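Local coordinates for protein threonine--tRNA ligase catalytic subunit (Aeropyrum pernix, PDB 3A32) that probably catalyses the two-step attachment of threonine to tRNA(Thr), activating the amino acid with ATP, and probably cannot deacylate mischarged seryl-tRNA(Thr) because it lacks the editing domain, at residues V181-K186 against E241-D246; Q340-A345 against A395-N400; G40-S45 against Y152-V157; S209-I214 against E224-E229. All coordinates share one frame; numbering follows the deposited sequence.

Contact 1 (V181-K186 against E241-D246); sequences VFEEMK and EKYGID
Glu183 and Tyr243 meet across the gap between two helices and set the pattern of the contact, a polar pair of bonds beside an aromatic layer. The tyrosine hydroxyl donates to the carboxylate, with Tyr243 OH 2.7 Å from Glu183 OE1, and OE1 receives it on its syn lone pair. Carboxylate and ring are strongly inclined, their planes 69° apart. The bend at chi2 (-76°) turns the glutamate end toward its partners, and the second oxygen is taken by a lysine: Lys242 NZ lies 3.2 Å from Glu183 OE2 in a salt bridge, with the extended lysine chain crossing the glutamate nearly at right angles. Each carboxylate oxygen thus has a donor of its own.

The tyrosine ring is held between two lysine chains. Its own neighbour Lys242 lays CG over the ring centre, while Lys186 brings CE over a face in a CH-pi contact, 4.0 Å from the Tyr243 ring centroid; the Lys186 ammonium goes on to a salt bridge with Glu190. Next to it, Phe182 slides past the tyrosine in the opposite direction, the rings oblique at 46° and Phe182 CE2 3.5 Å from Tyr243 CE2. Ile245 closes this layer from the far end, its CD1 3.4 Å from CZ at the edge of the Phe182 ring.

Gly244, with positive phi, ends helix 222-243 and lets the chain turn into strand 246-250. The contact packs helix 174-191 against the end of helix 222-243, which with parallel strands 202-207 and 246-250 forms a beta-alpha-beta crossover of the class II synthetase core.

Contact 2 (Q340-A345 against A395-N400); sequences QFAVIA and AKPAVN. With SO4 (sulfate ion), chain B.
Phe341 and Val399 sit opposite each other in a parallel strand pair, and the first group of interactions is backbone hydrogen bonding. Val399 straddles Phe341: its N donates to Gln340 O at 2.9 Å, a bent bond (132° at the hydrogen) tilted out of the carbonyl plane, and its O accepts from Ala342 N at 2.7 Å in a nearly straight one. A CA-H...O contact from Phe341 to Val399 O lies beside them.

Apolar packing follows on both faces. Phe341 and Val399 lie side by side, CD1 of the phenylalanine 3.8 Å from CB of the valine, on the face where Phe341 also touches Leu367 of helix 353-369. On the face of Ala342 and Asn400, Ala342 CB is pressed tightly on Pro397 CG at 3.5 Å, and Ile344 CD1 reaches Asn400 CB; here Ile344 and Pro397 touch Leu384 and Ile391 of helix 384-393.

Polar side chains make the third group. Asn400 OD1 is buried without a partner, whereas its ND2 has a weak bond to Glu392. Lys396 NZ holds a sulfate, probably picked up during crystallisation, 2.8 Å from its O4.

Helices on both faces of neighbouring parallel strands give the alpha/beta layering of the class IIa anticodon-binding domain.

Contact 3 (G40-S45 against Y152-V157); sequences GVPLFS and YGLLRV
Pro42 is the bump of this contact, and Leu154 and Val157 form the hollow that takes it. The pyrrolidine ring points at the opposite loop and seats its leading corner between the two branched side chains: Pro42 CG lies 3.6 Å from Val157 CG1 and 4.0 Å from Leu154 CD2. Both partners meet the ring obliquely, Val157 along the CG and CD side, Leu154 at CB and CG.

The fit runs the other way as well. Leu154 carries CG beside its backbone N (chi1 -68°), and from there CD2 enters the notch between Pro42 and Phe44, 3.8 Å from Pro42 CB and 4.2 Å from Phe44 CZ. The Phe44 ring also makes a cation-pi contact with Arg52. At the opposite end, where the backbones come closest, Gly40 has positive phi, and its carbonyl oxygen rests 3.6 Å from Val157 CB.

The chain behind the hollow contains a classic beta bulge, Leu155 and Arg156 both facing Tyr152, whose O accepts from both N atoms. Val157 points at Pro42, while Leu154 brings only its end there.

The 152-157 loop joins antiparallel strands 134-143 and 159-170, an arrangement consistent with motif 2 of class II synthetases. The 40-45 loop leads into helix 48-65, and its Val41 and Leu43 pack on Pro74 of the second subunit, so the interlocked bumps tie this probable motif 2 hairpin to chain at the dimer interface.

Contact 4 (S209-I214 against E224-E229); sequences SDKSLI and EWEGAE
Ser209 and Trp225 mark the closest approach of the two backbones, their CA atoms 7.4 Å apart. The 209-214 chain is compact: Asp210 OD1 accepts from Ser212 N in an Asx turn, and a short 3-10 turn at 211-213 follows. Across from it, 224-229 is regular alpha-helix.

Three side chains of this loop, those of Ser209, Lys211 and Ile214, meet the helix. Ser209 grips Glu229 twice through one oxygen, OE2, which lies 2.8 Å from Ser209 N, on the anti side and tilted 32° out of the carboxylate plane, and 2.6 Å from Ser209 OG on the syn lone pair. A chi1 of 63° keeps OG near its own backbone N, where both can reach the same oxygen. Lys211 NZ completes the set from above the carboxylate plane, a salt bridge of 3.3 Å to Glu229 OE1, and a water links that oxygen to Ser209 O. Meanwhile Ser209 CB stands over the six-membered ring of Trp225, 4.0 Å from its centroid, and Ile214 CD1 packs 3.8 Å from Trp225 CB. The indole NE1 goes to Met219 O.

Several donors converging on one buried carboxylate probably favour the ionised form of Glu229, which would tie the loop electrostatically to its helix beside the packing on Trp225.

In the fold
Contacts 2 and 3 are the buried members of the set, while contacts 1 and 4 are only partly buried and combine apolar packing with salt bridges near the surface. Contacts 1 and 4 also share helix 222-243: contact 4 ties down its first half and contact 1 its end, their centres 24 Å apart. Contact 3 lies on the opposite side of the chain's centre from contact 1 and relies on the fit of apolar side chains between irregular loops close to the second subunit. Contact 2 belongs to the anticodon-binding domain, its centre about 54 Å from that of contact 4, and alone depends on hydrogen bonds between strands.

Contact 1 (V181-K186 against E241-D246)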
loop_
_atom_site.group_PDB
_atom_site.type_symbol
_atom_site.label_atom_id
_atom_site.label_comp_id
_atom_site.label_asym_id
_atom_site.label_seq_id
_atom_site.Cartn_x
_atom_site.Cartn_y
_atom_site.Cartn_z
ATOM N N VAL A 181 5.973 -14.710 17.150
ATOM C CA VAL A 181 6.413 -13.372 16.699
ATOM C C VAL A 181 7.897 -13.395 16.486
ATOM O O VAL A 181 8.363 -12.873 15.474
ATOM C CB VAL A 181 5.973 -12.217 17.636
ATOM C CG1 VAL A 181 6.619 -10.864 17.204
ATOM C CG2 VAL A 181 4.434 -12.092 17.607
ATOM N N PHE A 182 8.637 -14.069 17.380
ATOM C CA PHE A 182 10.038 -14.275 17.096
ATOM C C PHE A 182 10.214 -14.993 15.758
ATOM O O PHE A 182 11.076 -14.609 14.964
ATOM C CB PHE A 182 10.796 -15.060 18.196
ATOM C CG PHE A 182 12.182 -15.482 17.757
ATOM C CD1 PHE A 182 13.259 -14.611 17.864
ATOM C CD2 PHE A 182 12.399 -16.724 17.199
ATOM C CE1 PHE A 182 14.553 -14.989 17.431
ATOM C CE2 PHE A 182 13.684 -17.102 16.755
ATOM C CZ PHE A 182 14.750 -16.219 16.879
ATOM N N GLU A 183 9.415 -16.041 15.513
ATOM C CA GLU A 183 9.569 -16.843 14.278
ATOM C C GLU A 183 9.218 -15.996 13.038
ATOM O O GLU A 183 9.834 -16.127 12.006
ATOM C CB GLU A 183 8.728 -18.131 14.316
ATOM C CG GLU A 183 9.217 -19.192 15.294
ATOM C CD GLU A 183 10.471 -19.986 14.829
ATOM O OE1 GLU A 183 11.487 -19.388 14.452
ATOM O OE2 GLU A 183 10.436 -21.236 14.843
ATOM N N GLU A 184 8.244 -15.108 13.177
ATOM C CA GLU A 184 7.918 -14.163 12.120
ATOM C C GLU A 184 9.082 -13.217 11.794
ATOM O O GLU A 184 9.406 -13.006 10.642
ATOM C CB GLU A 184 6.655 -13.384 12.535
ATOM C CG GLU A 184 5.431 -14.268 12.481
ATOM C CD GLU A 184 4.259 -13.753 13.228
ATOM O OE1 GLU A 184 4.249 -12.606 13.721
ATOM O OE2 GLU A 184 3.297 -14.524 13.307
ATOM N N MET A 185 9.715 -12.667 12.828
ATOM C CA MET A 185 10.842 -11.751 12.674
ATOM C C MET A 185 11.987 -12.424 11.902
ATOM O O MET A 185 12.553 -11.840 10.962
ATOM C CB MET A 185 11.290 -11.251 14.067
ATOM C CG MET A 185 12.527 -10.310 14.056
ATOM S SD MET A 185 14.071 -11.242 13.830
ATOM C CE MET A 185 13.987 -12.564 15.066
ATOM N N LYS A 186 12.301 -13.660 12.291
ATOM C CA LYS A 186 13.343 -14.434 11.638
ATOM C C LYS A 186 13.081 -14.717 10.135
ATOM O O LYS A 186 13.986 -14.561 9.288
ATOM C CB LYS A 186 13.532 -15.723 12.425
ATOM C CG LYS A 186 14.524 -16.708 11.831
ATOM C CD LYS A 186 14.906 -17.659 12.894
ATOM C CE LYS A 186 16.131 -18.507 12.529
ATOM N NZ LYS A 186 15.970 -19.287 11.239
ATOM N N GLU A 241 16.721 -22.676 23.205
ATOM C CA GLU A 241 16.816 -24.101 23.010
ATOM C C GLU A 241 16.914 -24.393 21.545
ATOM O O GLU A 241 17.712 -25.218 21.169
ATOM C CB GLU A 241 15.650 -24.882 23.644
ATOM C CG GLU A 241 16.010 -26.388 23.820
ATOM C CD GLU A 241 14.791 -27.299 23.932
ATOM O OE1 GLU A 241 13.911 -27.034 24.806
ATOM O OE2 GLU A 241 14.722 -28.291 23.146
ATOM N N LYS A 242 16.112 -23.713 20.713
ATOM C CA LYS A 242 16.034 -24.071 19.276
ATOM C C LYS A 242 17.204 -23.550 18.437
ATOM O O LYS A 242 17.694 -24.250 17.527
ATOM C CB LYS A 242 14.701 -23.638 18.659
ATOM C CG LYS A 242 14.513 -24.159 17.208
ATOM C CD LYS A 242 13.181 -23.764 16.559
ATOM C CE LYS A 242 13.085 -24.276 15.115
ATOM N NZ LYS A 242 11.695 -24.165 14.440
ATOM N N TYR A 243 17.667 -22.332 18.752
ATOM C CA TYR A 243 18.690 -21.680 17.942
ATOM C C TYR A 243 19.993 -21.345 18.655
ATOM O O TYR A 243 20.975 -20.850 18.022
ATOM C CB TYR A 243 18.105 -20.402 17.351
ATOM C CG TYR A 243 16.875 -20.624 16.522
ATOM C CD1 TYR A 243 16.956 -21.243 15.264
ATOM C CD2 TYR A 243 15.633 -20.223 16.979
ATOM C CE1 TYR A 243 15.824 -21.448 14.494
ATOM C CE2 TYR A 243 14.506 -20.435 16.228
ATOM C CZ TYR A 243 14.613 -21.026 14.984
ATOM O OH TYR A 243 13.487 -21.213 14.230
ATOM N N GLY A 244 20.010 -21.563 19.963
ATOM C CA GLY A 244 21.228 -21.333 20.762
ATOM C C GLY A 244 21.460 -19.844 20.850
ATOM O O GLY A 244 22.562 -19.416 21.161
ATOM N N ILE A 245 20.395 -19.067 20.564
ATOM C CA ILE A 245 20.423 -17.613 20.529
ATOM C C ILE A 245 20.437 -17.131 21.973
ATOM O O ILE A 245 19.646 -17.571 22.846
ATOM C CB ILE A 245 19.194 -16.996 19.734
ATOM C CG1 ILE A 245 19.361 -17.184 18.220
ATOM C CG2 ILE A 245 18.971 -15.517 20.095
ATOM C CD1 ILE A 245 18.123 -16.708 17.407
ATOM N N ASP A 246 21.334 -16.215 22.266
ATOM C CA ASP A 246 21.396 -15.965 23.662
ATOM C C ASP A 246 20.403 -14.873 24.208
ATOM O O ASP A 246 19.928 -13.989 23.441
ATOM C CB ASP A 246 22.841 -16.082 24.168
ATOM C CG ASP A 246 23.626 -14.882 23.947
ATOM O OD1 ASP A 246 24.803 -15.034 23.551
ATOM O OD2 ASP A 246 23.066 -13.811 24.220
#

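Contact 2 (Q340-A345 against A395-N400)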
loop_
_atom_site.group_PDB
_atom_site.type_symbol
_atom_site.label_atom_id
_atom_site.label_comp_id
_atom_site.label_asym_id
_atom_site.label_seq_id
_atom_site.Cartn_x
_atom_site.Cartn_y
_atom_site.Cartn_z
ATOM N N GLN A 340 16.220 -3.658 -11.034
ATOM C CA GLN A 340 16.335 -5.101 -10.936
ATOM C C GLN A 340 17.273 -5.727 -11.968
ATOM O O GLN A 340 18.106 -6.572 -11.624
ATOM C CB GLN A 340 14.934 -5.722 -10.992
ATOM C CG GLN A 340 14.138 -5.397 -9.684
ATOM C CD GLN A 340 12.785 -5.982 -9.662
ATOM O OE1 GLN A 340 11.956 -5.691 -10.523
ATOM N NE2 GLN A 340 12.513 -6.801 -8.648
ATOM N N PHE A 341 17.143 -5.324 -13.231
ATOM C CA PHE A 341 18.036 -5.794 -14.303
ATOM C C PHE A 341 18.628 -4.572 -14.923
ATOM O O PHE A 341 17.867 -3.725 -15.406
ATOM C CB PHE A 341 17.270 -6.559 -15.403
ATOM C CG PHE A 341 16.854 -7.942 -14.995
ATOM C CD1 PHE A 341 17.766 -9.005 -15.061
ATOM C CD2 PHE A 341 15.572 -8.178 -14.495
ATOM C CE1 PHE A 341 17.393 -10.291 -14.659
ATOM C CE2 PHE A 341 15.183 -9.462 -14.084
ATOM C CZ PHE A 341 16.077 -10.533 -14.192
ATOM N N ALA A 342 19.967 -4.464 -14.937
ATOM C CA ALA A 342 20.602 -3.453 -15.782
ATOM C C ALA A 342 21.068 -4.189 -17.047
ATOM O O ALA A 342 21.791 -5.200 -16.941
ATOM C CB ALA A 342 21.767 -2.779 -15.084
ATOM N N VAL A 343 20.627 -3.722 -18.205
ATOM C CA VAL A 343 20.954 -4.327 -19.494
ATOM C C VAL A 343 21.956 -3.400 -20.182
ATOM O O VAL A 343 21.631 -2.244 -20.502
ATOM C CB VAL A 343 19.675 -4.528 -20.389
ATOM C CG1 VAL A 343 20.035 -5.112 -21.742
ATOM C CG2 VAL A 343 18.599 -5.449 -19.684
ATOM N N ILE A 344 23.180 -3.893 -20.351
ATOM C CA ILE A 344 24.343 -3.094 -20.767
ATOM C C ILE A 344 24.830 -3.538 -22.158
ATOM O O ILE A 344 25.324 -4.655 -22.333
ATOM C CB ILE A 344 25.472 -3.148 -19.703
ATOM C CG1 ILE A 344 24.936 -2.625 -18.361
ATOM C CG2 ILE A 344 26.666 -2.245 -20.112
ATOM C CD1 ILE A 344 25.457 -3.287 -17.155
ATOM N N ALA A 345 24.649 -2.654 -23.140
ATOM C CA ALA A 345 24.929 -2.977 -24.524
ATOM C C ALA A 345 26.387 -2.568 -24.791
ATOM O O ALA A 345 26.707 -1.382 -24.768
ATOM C CB ALA A 345 23.949 -2.220 -25.450
ATOM N N ALA A 395 24.108 3.195 -8.852
ATOM C CA ALA A 395 22.825 2.565 -9.053
ATOM C C ALA A 395 22.709 1.141 -8.470
ATOM O O ALA A 395 21.592 0.727 -8.073
ATOM C CB ALA A 395 22.492 2.552 -10.507
ATOM N N LYS A 396 23.845 0.411 -8.416
ATOM C CA LYS A 396 23.903 -0.924 -7.806
ATOM C C LYS A 396 22.720 -1.824 -8.207
ATOM O O LYS A 396 21.933 -2.250 -7.323
ATOM C CB LYS A 396 23.994 -0.820 -6.284
ATOM C CG LYS A 396 25.298 -0.244 -5.786
ATOM C CD LYS A 396 25.304 0.015 -4.296
ATOM C CE LYS A 396 26.704 0.425 -3.877
ATOM N NZ LYS A 396 27.105 1.781 -4.363
ATOM N N PRO A 397 22.566 -2.100 -9.542
ATOM C CA PRO A 397 21.415 -2.879 -10.005
ATOM C C PRO A 397 21.486 -4.263 -9.407
ATOM O O PRO A 397 22.578 -4.755 -9.169
ATOM C CB PRO A 397 21.622 -2.940 -11.532
ATOM C CG PRO A 397 22.512 -1.735 -11.844
ATOM C CD PRO A 397 23.461 -1.744 -10.660
ATOM N N ALA A 398 20.354 -4.898 -9.139
ATOM C CA ALA A 398 20.377 -6.263 -8.597
ATOM C C ALA A 398 21.121 -7.221 -9.546
ATOM O O ALA A 398 21.973 -7.978 -9.110
ATOM C CB ALA A 398 18.928 -6.781 -8.286
ATOM N N VAL A 399 20.831 -7.157 -10.846
ATOM C CA VAL A 399 21.441 -8.069 -11.838
ATOM C C VAL A 399 21.960 -7.232 -13.004
ATOM O O VAL A 399 21.205 -6.422 -13.500
ATOM C CB VAL A 399 20.390 -9.127 -12.344
ATOM C CG1 VAL A 399 21.005 -10.117 -13.369
ATOM C CG2 VAL A 399 19.760 -9.961 -11.145
ATOM N N ASN A 400 23.233 -7.393 -13.408
ATOM C CA ASN A 400 23.782 -6.804 -14.658
ATOM C C ASN A 400 23.770 -7.808 -15.796
ATOM O O ASN A 400 24.245 -8.923 -15.609
ATOM C CB ASN A 400 25.226 -6.208 -14.511
ATOM C CG ASN A 400 25.304 -5.079 -13.482
ATOM O OD1 ASN A 400 24.294 -4.404 -13.180
ATOM N ND2 ASN A 400 26.513 -4.880 -12.904
HETATM S S SO4 B . 30.438 1.941 -2.852
HETATM O O1 SO4 B . 30.664 0.971 -3.939
HETATM O O2 SO4 B . 30.051 1.460 -1.524
HETATM O O3 SO4 B . 31.752 2.522 -2.684
HETATM O O4 SO4 B . 29.426 2.896 -3.305
#

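Contact 3 (G40-S45 against Y152-V157)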
loop_
_atom_site.group_PDB
_atom_site.type_symbol
_atom_site.label_atom_id
_atom_site.label_comp_id
_atom_site.label_asym_id
_atom_site.label_seq_id
_atom_site.Cartn_x
_atom_site.Cartn_y
_atom_site.Cartn_z
ATOM N N GLY A 40 13.443 16.598 8.586
ATOM C CA GLY A 40 12.988 15.326 9.130
ATOM C C GLY A 40 11.708 14.796 8.502
ATOM O O GLY A 40 11.013 14.073 9.159
ATOM N N VAL A 41 11.400 15.177 7.257
ATOM C CA VAL A 41 10.281 14.624 6.489
ATOM C C VAL A 41 10.826 13.930 5.225
ATOM O O VAL A 41 10.975 14.568 4.169
ATOM C CB VAL A 41 9.263 15.719 6.073
ATOM C CG1 VAL A 41 8.043 15.097 5.392
ATOM C CG2 VAL A 41 8.831 16.543 7.320
ATOM N N PRO A 42 11.166 12.642 5.337
ATOM C CA PRO A 42 11.815 11.952 4.208
ATOM C C PRO A 42 10.956 11.979 2.948
ATOM O O PRO A 42 9.781 11.610 2.954
ATOM C CB PRO A 42 12.015 10.500 4.718
ATOM C CG PRO A 42 12.070 10.625 6.187
ATOM C CD PRO A 42 11.075 11.778 6.537
ATOM N N LEU A 43 11.554 12.408 1.865
ATOM C CA LEU A 43 10.790 12.433 0.623
ATOM C C LEU A 43 11.299 11.304 -0.238
ATOM O O LEU A 43 12.413 11.355 -0.745
ATOM C CB LEU A 43 10.876 13.826 -0.058
ATOM C CG LEU A 43 10.327 14.075 -1.462
ATOM C CD1 LEU A 43 8.841 13.686 -1.599
ATOM C CD2 LEU A 43 10.603 15.593 -1.871
ATOM N N PHE A 44 10.512 10.254 -0.336
ATOM C CA PHE A 44 10.849 9.121 -1.184
ATOM C C PHE A 44 10.700 9.471 -2.641
ATOM O O PHE A 44 9.739 10.135 -3.045
ATOM C CB PHE A 44 10.075 7.860 -0.768
ATOM C CG PHE A 44 10.626 7.243 0.459
ATOM C CD1 PHE A 44 11.624 6.296 0.374
ATOM C CD2 PHE A 44 10.243 7.713 1.717
ATOM C CE1 PHE A 44 12.169 5.750 1.540
ATOM C CE2 PHE A 44 10.774 7.192 2.859
ATOM C CZ PHE A 44 11.750 6.207 2.780
ATOM N N SER A 45 11.686 9.048 -3.427
ATOM C CA SER A 45 11.769 9.481 -4.809
ATOM C C SER A 45 11.310 8.329 -5.769
ATOM O O SER A 45 10.543 7.427 -5.372
ATOM C CB SER A 45 13.192 10.005 -5.057
ATOM O OG SER A 45 13.359 10.335 -6.409
ATOM N N TYR A 152 17.983 12.842 12.236
ATOM C CA TYR A 152 19.135 12.244 11.556
ATOM C C TYR A 152 18.690 11.304 10.440
ATOM O O TYR A 152 18.080 10.267 10.678
ATOM C CB TYR A 152 20.120 11.549 12.533
ATOM C CG TYR A 152 21.325 11.050 11.784
ATOM C CD1 TYR A 152 22.229 11.950 11.196
ATOM C CD2 TYR A 152 21.510 9.704 11.561
ATOM C CE1 TYR A 152 23.302 11.513 10.422
ATOM C CE2 TYR A 152 22.611 9.242 10.809
ATOM C CZ TYR A 152 23.487 10.156 10.241
ATOM O OH TYR A 152 24.552 9.699 9.512
ATOM N N GLY A 153 18.990 11.680 9.211
ATOM C CA GLY A 153 18.707 10.831 8.077
ATOM C C GLY A 153 17.327 10.170 8.087
ATOM O O GLY A 153 16.314 10.845 8.173
ATOM N N LEU A 154 17.315 8.839 7.972
ATOM C CA LEU A 154 16.099 8.032 8.006
ATOM C C LEU A 154 15.902 7.444 9.403
ATOM O O LEU A 154 14.856 6.832 9.687
ATOM C CB LEU A 154 16.156 6.892 6.947
ATOM C CG LEU A 154 16.107 7.282 5.457
ATOM C CD1 LEU A 154 16.363 6.051 4.568
ATOM C CD2 LEU A 154 14.786 7.965 5.071
ATOM N N LEU A 155 16.861 7.694 10.285
ATOM C CA LEU A 155 16.893 7.004 11.604
ATOM C C LEU A 155 15.959 7.617 12.610
ATOM O O LEU A 155 15.310 6.899 13.359
ATOM C CB LEU A 155 18.323 6.904 12.151
ATOM C CG LEU A 155 19.306 6.232 11.173
ATOM C CD1 LEU A 155 20.603 5.874 11.898
ATOM C CD2 LEU A 155 18.762 4.978 10.530
ATOM N N ARG A 156 15.912 8.958 12.622
ATOM C CA ARG A 156 15.080 9.727 13.541
ATOM C C ARG A 156 14.407 10.859 12.728
ATOM O O ARG A 156 15.063 11.798 12.264
ATOM C CB ARG A 156 15.970 10.242 14.669
ATOM C CG ARG A 156 15.389 11.292 15.593
ATOM C CD ARG A 156 14.417 10.773 16.616
ATOM N NE ARG A 156 15.013 9.764 17.486
ATOM C CZ ARG A 156 14.319 8.983 18.321
ATOM N NH1 ARG A 156 13.002 9.108 18.434
ATOM N NH2 ARG A 156 14.931 8.046 19.027
ATOM N N VAL A 157 13.104 10.723 12.509
ATOM C CA VAL A 157 12.369 11.556 11.603
ATOM C C VAL A 157 10.994 11.899 12.229
ATOM O O VAL A 157 10.579 11.280 13.241
ATOM C CB VAL A 157 12.200 10.855 10.205
ATOM C CG1 VAL A 157 13.541 10.729 9.428
ATOM C CG2 VAL A 157 11.604 9.439 10.339
#

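Contact 4 (S209-I214 against E224-E229)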
loop_
_atom_site.group_PDB
_atom_site.type_symbol
_atom_site.label_atom_id
_atom_site.label_comp_id
_atom_site.label_asym_id
_atom_site.label_seq_id
_atom_site.Cartn_x
_atom_site.Cartn_y
_atom_site.Cartn_z
ATOM N N SER A 209 10.161 -5.829 35.181
ATOM C CA SER A 209 9.941 -4.992 36.359
ATOM C C SER A 209 11.052 -5.147 37.365
ATOM O O SER A 209 11.849 -6.082 37.305
ATOM C CB SER A 209 8.649 -5.347 37.097
ATOM O OG SER A 209 8.722 -6.666 37.594
ATOM N N ASP A 210 11.089 -4.176 38.268
ATOM C CA ASP A 210 11.647 -4.358 39.602
ATOM C C ASP A 210 10.423 -4.709 40.441
ATOM O O ASP A 210 9.500 -3.914 40.560
ATOM C CB ASP A 210 12.282 -3.053 40.079
ATOM C CG ASP A 210 12.995 -3.175 41.454
ATOM O OD1 ASP A 210 12.601 -3.982 42.368
ATOM O OD2 ASP A 210 13.959 -2.398 41.595
ATOM N N LYS A 211 10.393 -5.921 40.979
ATOM C CA LYS A 211 9.241 -6.382 41.761
ATOM C C LYS A 211 8.871 -5.465 42.950
ATOM O O LYS A 211 7.670 -5.369 43.287
ATOM C CB LYS A 211 9.459 -7.823 42.278
ATOM C CG LYS A 211 9.287 -8.865 41.173
ATOM C CD LYS A 211 8.352 -10.032 41.575
ATOM C CE LYS A 211 7.879 -10.812 40.308
ATOM N NZ LYS A 211 7.453 -9.870 39.170
ATOM N N SER A 212 9.875 -4.804 43.559
ATOM C CA SER A 212 9.628 -3.904 44.703
ATOM C C SER A 212 8.861 -2.642 44.299
ATOM O O SER A 212 8.467 -1.847 45.165
ATOM C CB SER A 212 10.946 -3.433 45.343
ATOM O OG SER A 212 11.909 -4.491 45.482
ATOM N N LEU A 213 8.708 -2.411 42.993
ATOM C CA LEU A 213 8.163 -1.157 42.500
ATOM C C LEU A 213 6.811 -1.358 41.788
ATOM O O LEU A 213 6.274 -0.446 41.157
ATOM C CB LEU A 213 9.193 -0.488 41.558
ATOM C CG LEU A 213 10.584 -0.153 42.158
ATOM C CD1 LEU A 213 11.475 0.592 41.139
ATOM C CD2 LEU A 213 10.433 0.643 43.441
ATOM N N ILE A 214 6.271 -2.567 41.872
ATOM C CA ILE A 214 4.966 -2.822 41.258
ATOM C C ILE A 214 3.890 -2.071 42.057
ATOM O O ILE A 214 3.926 -2.036 43.290
ATOM C CB ILE A 214 4.691 -4.337 41.108
ATOM C CG1 ILE A 214 5.692 -4.936 40.091
ATOM C CG2 ILE A 214 3.223 -4.584 40.696
ATOM C CD1 ILE A 214 5.539 -6.421 39.922
ATOM N N GLU A 224 -0.368 -9.881 36.767
ATOM C CA GLU A 224 -0.138 -9.406 35.399
ATOM C C GLU A 224 1.326 -9.449 35.014
ATOM O O GLU A 224 1.679 -10.049 33.988
ATOM C CB GLU A 224 -0.659 -7.988 35.262
ATOM C CG GLU A 224 -2.161 -7.924 35.095
ATOM C CD GLU A 224 -2.658 -6.516 35.285
ATOM O OE1 GLU A 224 -2.707 -6.088 36.444
ATOM O OE2 GLU A 224 -2.954 -5.809 34.286
ATOM N N TRP A 225 2.176 -8.825 35.851
ATOM C CA TRP A 225 3.602 -8.739 35.626
ATOM C C TRP A 225 4.254 -10.144 35.611
ATOM O O TRP A 225 5.064 -10.481 34.726
ATOM C CB TRP A 225 4.213 -7.805 36.691
ATOM C CG TRP A 225 4.144 -6.333 36.312
ATOM C CD1 TRP A 225 3.226 -5.420 36.729
ATOM C CD2 TRP A 225 5.012 -5.638 35.390
ATOM N NE1 TRP A 225 3.471 -4.184 36.140
ATOM C CE2 TRP A 225 4.549 -4.300 35.301
ATOM C CE3 TRP A 225 6.117 -6.025 34.622
ATOM C CZ2 TRP A 225 5.165 -3.343 34.500
ATOM C CZ3 TRP A 225 6.753 -5.062 33.834
ATOM C CH2 TRP A 225 6.275 -3.733 33.791
ATOM N N GLU A 226 3.855 -10.986 36.561
ATOM C CA GLU A 226 4.353 -12.358 36.652
ATOM C C GLU A 226 3.941 -13.224 35.493
ATOM O O GLU A 226 4.754 -13.934 34.983
ATOM C CB GLU A 226 3.915 -13.005 37.964
ATOM C CG GLU A 226 4.633 -12.350 39.141
ATOM C CD GLU A 226 4.308 -12.966 40.492
ATOM O OE1 GLU A 226 3.141 -13.364 40.718
ATOM O OE2 GLU A 226 5.236 -13.015 41.330
ATOM N N GLY A 227 2.691 -13.179 35.084
ATOM C CA GLY A 227 2.227 -13.944 33.926
ATOM C C GLY A 227 2.921 -13.493 32.640
ATOM O O GLY A 227 3.342 -14.318 31.861
ATOM N N ALA A 228 3.077 -12.177 32.455
ATOM C CA ALA A 228 3.784 -11.581 31.297
ATOM C C ALA A 228 5.270 -11.860 31.286
ATOM O O ALA A 228 5.768 -12.368 30.319
ATOM C CB ALA A 228 3.484 -10.061 31.182
ATOM N N GLU A 229 5.979 -11.600 32.377
ATOM C CA GLU A 229 7.445 -11.883 32.441
ATOM C C GLU A 229 7.768 -13.362 32.269
ATOM O O GLU A 229 8.776 -13.758 31.621
ATOM C CB GLU A 229 8.050 -11.382 33.743
ATOM C CG GLU A 229 7.914 -9.874 33.919
ATOM C CD GLU A 229 8.405 -9.348 35.252
ATOM O OE1 GLU A 229 8.628 -10.186 36.153
ATOM O OE2 GLU A 229 8.538 -8.098 35.427
HETATM O O HOH W 1 11.508 -9.347 37.482
#